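Local coordinates for A151R (African swine fever virus Georgia 2007/1, PDB 7CMA), which is a non-structural viral protein that binds a zinc ion and whose biochemical role is not settled, with a part in redox chemistry being one possibility, at residues E19-E24 with T149-P154; N37-E42 with G128-N133. One frame throughout, in Å; residues are numbered along the deposited sequence.

Interaction 1. Residues E19-E24 with T149-P154; sequences ECIYHE and TNIMSP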
loop_
_atom_site.group_PDB
_atom_site.type_symbol
_atom_site.label_atom_id
_atom_site.label_comp_id
_atom_site.label_asym_id
_atom_site.label_seq_id
_atom_site.Cartn_x
_atom_site.Cartn_y
_atom_site.Cartn_z
ATOM N N GLU A 19 11.496 6.801 9.069
ATOM C CA GLU A 19 10.701 7.957 9.570
ATOM C C GLU A 19 9.993 7.548 10.869
ATOM O O GLU A 19 10.089 8.296 11.850
ATOM C CB GLU A 19 9.696 8.433 8.516
ATOM C CG GLU A 19 9.054 9.774 8.850
ATOM C CD GLU A 19 9.947 10.990 8.640
ATOM O OE1 GLU A 19 11.099 10.811 8.187
ATOM O OE2 GLU A 19 9.503 12.111 8.969
ATOM N N CYS A 20 9.378 6.366 10.881
ATOM C CA CYS A 20 8.725 5.796 12.087
ATOM C C CYS A 20 9.735 5.699 13.239
ATOM O O CYS A 20 9.431 6.206 14.342
ATOM C CB CYS A 20 8.129 4.429 11.786
ATOM S SG CYS A 20 7.055 3.819 13.109
ATOM N N ILE A 21 10.902 5.100 12.992
ATOM C CA ILE A 21 11.956 4.923 14.038
ATOM C C ILE A 21 12.427 6.304 14.499
ATOM O O ILE A 21 12.564 6.499 15.719
ATOM C CB ILE A 21 13.123 4.063 13.523
ATOM C CG1 ILE A 21 12.648 2.664 13.119
ATOM C CG2 ILE A 21 14.239 4.006 14.556
ATOM C CD1 ILE A 21 13.661 1.879 12.338
ATOM N N TYR A 22 12.706 7.204 13.551
ATOM C CA TYR A 22 13.176 8.584 13.832
ATOM C C TYR A 22 12.244 9.232 14.859
ATOM O O TYR A 22 12.737 9.793 15.859
ATOM C CB TYR A 22 13.249 9.413 12.545
ATOM C CG TYR A 22 13.445 10.893 12.763
ATOM C CD1 TYR A 22 14.662 11.399 13.190
ATOM C CD2 TYR A 22 12.388 11.780 12.639
ATOM C CE1 TYR A 22 14.842 12.752 13.425
ATOM C CE2 TYR A 22 12.545 13.135 12.885
ATOM C CZ TYR A 22 13.785 13.627 13.252
ATOM O OH TYR A 22 13.964 14.965 13.473
ATOM N N HIS A 23 10.940 9.187 14.596
ATOM C CA HIS A 23 9.901 9.848 15.430
ATOM C C HIS A 23 9.860 9.179 16.808
ATOM O O HIS A 23 9.865 9.910 17.809
ATOM C CB HIS A 23 8.542 9.819 14.719
ATOM C CG HIS A 23 8.459 10.753 13.555
ATOM N ND1 HIS A 23 9.090 11.988 13.551
ATOM C CD2 HIS A 23 7.856 10.634 12.352
ATOM C CE1 HIS A 23 8.880 12.582 12.394
ATOM N NE2 HIS A 23 8.124 11.776 11.642
ATOM N N GLU A 24 9.954 7.845 16.844
ATOM C CA GLU A 24 9.933 7.052 18.103
ATOM C C GLU A 24 11.143 7.437 18.962
ATOM O O GLU A 24 10.942 7.723 20.161
ATOM C CB GLU A 24 9.905 5.553 17.792
ATOM C CG GLU A 24 8.516 5.029 17.465
ATOM C CD GLU A 24 7.521 5.118 18.610
ATOM O OE1 GLU A 24 7.962 5.173 19.768
ATOM O OE2 GLU A 24 6.311 5.146 18.338
ATOM N N THR A 149 6.021 -4.964 11.145
ATOM C CA THR A 149 6.137 -6.154 12.028
ATOM C C THR A 149 7.420 -6.061 12.866
ATOM O O THR A 149 7.496 -6.764 13.890
ATOM C CB THR A 149 6.117 -7.468 11.233
ATOM O OG1 THR A 149 7.234 -7.459 10.345
ATOM C CG2 THR A 149 4.831 -7.682 10.463
ATOM N N ASN A 150 8.367 -5.201 12.470
ATOM C CA ASN A 150 9.699 -5.113 13.127
ATOM C C ASN A 150 9.645 -4.130 14.299
ATOM O O ASN A 150 10.667 -4.002 14.996
ATOM C CB ASN A 150 10.800 -4.714 12.145
ATOM C CG ASN A 150 11.038 -5.769 11.091
ATOM O OD1 ASN A 150 11.477 -6.874 11.401
ATOM N ND2 ASN A 150 10.630 -5.478 9.867
ATOM N N ILE A 151 8.522 -3.434 14.493
ATOM C CA ILE A 151 8.310 -2.579 15.697
ATOM C C ILE A 151 7.363 -3.307 16.650
ATOM O O ILE A 151 6.173 -3.458 16.312
ATOM C CB ILE A 151 7.796 -1.174 15.333
ATOM C CG1 ILE A 151 8.545 -0.597 14.130
ATOM C CG2 ILE A 151 7.867 -0.258 16.551
ATOM C CD1 ILE A 151 8.874 0.866 14.251
ATOM N N MET A 152 7.924 -3.882 17.709
ATOM C CA MET A 152 7.193 -4.754 18.661
ATOM C C MET A 152 6.252 -3.886 19.503
ATOM O O MET A 152 5.170 -4.388 19.869
ATOM C CB MET A 152 8.174 -5.499 19.571
ATOM C CG MET A 152 7.650 -6.829 20.075
ATOM S SD MET A 152 8.769 -7.616 21.284
ATOM C CE MET A 152 9.739 -6.214 21.828
ATOM N N SER A 153 6.714 -2.691 19.891
ATOM C CA SER A 153 6.031 -1.773 20.842
ATOM C C SER A 153 4.696 -1.330 20.254
ATOM O O SER A 153 4.618 -0.980 19.081
ATOM C CB SER A 153 6.903 -0.581 21.179
ATOM O OG SER A 153 7.777 -0.275 20.111
ATOM N N PRO A 154 3.594 -1.381 21.036
ATOM C CA PRO A 154 2.320 -0.812 20.599
ATOM C C PRO A 154 2.454 0.663 20.181
ATOM O O PRO A 154 3.209 1.386 20.818
ATOM C CB PRO A 154 1.418 -0.960 21.833
ATOM C CG PRO A 154 2.003 -2.152 22.571
ATOM C CD PRO A 154 3.496 -2.050 22.341
#
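Ile151 rests its CD1 methyl against the side chains of helix 3-28 and meets the sulfur of Cys20 there, with CD1 and SG 3.7 Å apart. A second, looser contact joins the same CD1 to the CG1 methylene of Ile21 at 4.3 Å. Seen from CD1, the directions to SG and to this CG1 lie at about a right angle, so the methyl sits between the two side chains, nearer the Cys20 sulfur. Ile151 CG2 takes no part at this range, so the CG1 branch does the touching. The reach follows from its torsions: CG1 stands anti to the carbonyl carbon and beside the backbone N, and chi2 of -140° turns CD1 some 40° from the fully extended position. Cys20 CB already faces the loop, and with chi1 -169° SG is carried on from it, anti to the backbone N, to meet CD1. The backbones stay well separated, the nearest CA atoms being those of Ile21 and Ile151 at 8.5 Å, and no hydrogen bond crosses; the contact is apolar and of modest area, 122 Å² in all. One turn on, where Glu24 N bonds to Cys20 O at 3.0 Å, the CB of Glu24 also faces the loop, but its carboxylate is spent on Tyr146 OH and Ser94 OG. Tyr146 also packs on both Cys20 and Ile151, while Ile21 continues into Ala76 and Ile79 of helix 72-84. Asn150 and Met152 make backbone bonds to Ile92 of strand 90-94, holding Ile151 between them. The arrangement is plain hydrophobic core packing, in which an irregular C-terminal segment, fastened along an edge strand of the five-stranded sheet, lays one aliphatic side chain against the long N-terminal helix.

Interaction 2. Residues N37-E42 with G128-N133; sequences NIVVSE and GPHIFN
Asn37 and His130 bind each other twice, once through a side-chain amide and once through an imidazole. Followed outward, the Asn37 side chain starts at CB, which runs beside the Asn133 side chain. Its own CG, anti to the backbone N (chi1 -150°), is laid along Asn133, 3.6 Å from that residue's CB. The two side chains slide past each other in opposite directions, their amide planes stacked 24° apart. OD1 touches Asn133 CB, also at 3.6 Å. At the tip, ND2 lies 3.4 Å from Asn133 CB and donates to His130 O at 3.1 Å, nearly straight (159° at the hydrogen), with the acceptor close to the amide plane. That carbonyl also receives Asn133 N, from the opposite face, within the short 3-10 turn. In return His130 ND1 donates to Asn37 O at 3.2 Å, the oxygen lying near the ring plane while the donor sits above the carbonyl plane. Val39 CG2 approaches His130 CE1 obliquely at 4.2 Å. As Asn37 O can only accept, ND1 is the protonated nitrogen in this bond, which would restrain the imidazole, while ND2 to His130 O would restrain the Asn37 amide, at a largely polar surface contact.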
loop_
_atom_site.group_PDB
_atom_site.type_symbol
_atom_site.label_atom_id
_atom_site.label_comp_id
_atom_site.label_asym_id
_atom_site.label_seq_id
_atom_site.Cartn_x
_atom_site.Cartn_y
_atom_site.Cartn_z
ATOM N N ASN A 37 13.635 -12.216 20.027
ATOM C CA ASN A 37 12.913 -11.815 21.258
ATOM C C ASN A 37 13.869 -11.937 22.450
ATOM O O ASN A 37 13.395 -12.214 23.565
ATOM C CB ASN A 37 11.640 -12.641 21.452
ATOM C CG ASN A 37 10.552 -11.883 22.181
ATOM O OD1 ASN A 37 10.548 -10.652 22.189
ATOM N ND2 ASN A 37 9.634 -12.608 22.797
ATOM N N ILE A 38 15.141 -11.601 22.224
ATOM C CA ILE A 38 16.194 -11.418 23.264
ATOM C C ILE A 38 16.850 -10.056 23.031
ATOM O O ILE A 38 17.250 -9.795 21.887
ATOM C CB ILE A 38 17.228 -12.562 23.204
ATOM C CG1 ILE A 38 16.573 -13.933 23.409
ATOM C CG2 ILE A 38 18.359 -12.322 24.191
ATOM C CD1 ILE A 38 17.261 -15.060 22.675
ATOM N N VAL A 39 16.850 -9.187 24.046
ATOM C CA VAL A 39 17.480 -7.836 23.982
ATOM C C VAL A 39 18.988 -8.012 23.785
ATOM O O VAL A 39 19.609 -8.701 24.605
ATOM C CB VAL A 39 17.175 -7.005 25.242
ATOM C CG1 VAL A 39 17.868 -5.652 25.195
ATOM C CG2 VAL A 39 15.682 -6.838 25.459
ATOM N N VAL A 40 19.542 -7.456 22.704
ATOM C CA VAL A 40 20.981 -7.605 22.341
ATOM C C VAL A 40 21.651 -6.230 22.409
ATOM O O VAL A 40 22.872 -6.191 22.636
ATOM C CB VAL A 40 21.174 -8.274 20.964
ATOM C CG1 VAL A 40 20.759 -9.736 20.991
ATOM C CG2 VAL A 40 20.449 -7.531 19.849
ATOM N N SER A 41 20.862 -5.153 22.345
ATOM C CA SER A 41 21.399 -3.769 22.367
ATOM C C SER A 41 20.343 -2.783 22.876
ATOM O O SER A 41 19.144 -3.153 22.946
ATOM C CB SER A 41 21.918 -3.362 21.008
ATOM O OG SER A 41 21.481 -4.261 20.008
ATOM N N GLU A 42 20.773 -1.543 23.120
ATOM C CA GLU A 42 19.927 -0.427 23.615
ATOM C C GLU A 42 20.528 0.893 23.125
ATOM O O GLU A 42 21.755 1.061 23.240
ATOM C CB GLU A 42 19.844 -0.453 25.145
ATOM C CG GLU A 42 19.013 0.682 25.729
ATOM C CD GLU A 42 18.929 0.711 27.248
ATOM O OE1 GLU A 42 19.320 -0.283 27.876
ATOM O OE2 GLU A 42 18.489 1.743 27.799
ATOM N N GLY A 128 7.459 -6.841 31.019
ATOM C CA GLY A 128 8.511 -6.500 30.042
ATOM C C GLY A 128 7.986 -6.547 28.609
ATOM O O GLY A 128 6.810 -6.805 28.384
ATOM N N PRO A 129 8.817 -6.190 27.609
ATOM C CA PRO A 129 8.353 -6.080 26.226
ATOM C C PRO A 129 8.019 -7.425 25.547
ATOM O O PRO A 129 7.280 -7.413 24.600
ATOM C CB PRO A 129 9.537 -5.401 25.528
ATOM C CG PRO A 129 10.741 -5.848 26.332
ATOM C CD PRO A 129 10.246 -5.876 27.762
ATOM N N HIS A 130 8.565 -8.540 26.045
ATOM C CA HIS A 130 8.715 -9.793 25.250
ATOM C C HIS A 130 7.340 -10.332 24.824
ATOM O O HIS A 130 7.240 -10.852 23.695
ATOM C CB HIS A 130 9.527 -10.832 26.028
ATOM C CG HIS A 130 10.828 -10.309 26.528
ATOM N ND1 HIS A 130 11.998 -10.416 25.796
ATOM C CD2 HIS A 130 11.135 -9.595 27.632
ATOM C CE1 HIS A 130 12.977 -9.830 26.457
ATOM N NE2 HIS A 130 12.466 -9.297 27.570
ATOM N N ILE A 131 6.305 -10.123 25.646
ATOM C CA ILE A 131 4.951 -10.713 25.422
ATOM C C ILE A 131 4.300 -10.064 24.189
ATOM O O ILE A 131 3.344 -10.644 23.658
ATOM C CB ILE A 131 4.073 -10.571 26.682
ATOM C CG1 ILE A 131 2.753 -11.332 26.532
ATOM C CG2 ILE A 131 3.855 -9.105 27.032
ATOM C CD1 ILE A 131 1.842 -11.245 27.743
ATOM N N PHE A 132 4.814 -8.917 23.739
ATOM C CA PHE A 132 4.232 -8.166 22.595
ATOM C C PHE A 132 4.746 -8.738 21.267
ATOM O O PHE A 132 4.187 -8.391 20.216
ATOM C CB PHE A 132 4.536 -6.673 22.726
ATOM C CG PHE A 132 3.746 -5.982 23.803
ATOM C CD1 PHE A 132 2.424 -5.624 23.589
ATOM C CD2 PHE A 132 4.266 -5.849 25.082
ATOM C CE1 PHE A 132 1.689 -5.018 24.594
ATOM C CE2 PHE A 132 3.520 -5.269 26.094
ATOM C CZ PHE A 132 2.230 -4.859 25.848
ATOM N N ASN A 133 5.687 -9.686 21.331
ATOM C CA ASN A 133 6.276 -10.356 20.142
ATOM C C ASN A 133 5.164 -11.044 19.337
ATOM O O ASN A 133 5.224 -10.991 18.111
ATOM C CB ASN A 133 7.373 -11.338 20.551
ATOM C CG ASN A 133 8.113 -11.926 19.373
ATOM O OD1 ASN A 133 8.226 -13.146 19.256
ATOM N ND2 ASN A 133 8.649 -11.069 18.519
#

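The centres of the two contacts are 14 Å apart, and their segments come along the chain in the order 19-24, 37-42, 128-133, 149-154, so interaction 2 lies within the span that interaction 1 closes. Segment 19-24 is on helix 3-28, which runs into the five-stranded sheet's strand 30-35, and 37-42 is on the next strand, 38-46; both second segments follow strand 125-127. The contacts also meet directly: Met152 SD lies 3.6 Å from Asn37 OD1, and Pro154 CG lies 3.5 Å from Phe132 CE1. The C-terminal segment thus joins helix 3-28 and the five-stranded sheet to the 3-10 turn after strand 125-127 of the three-stranded sheet.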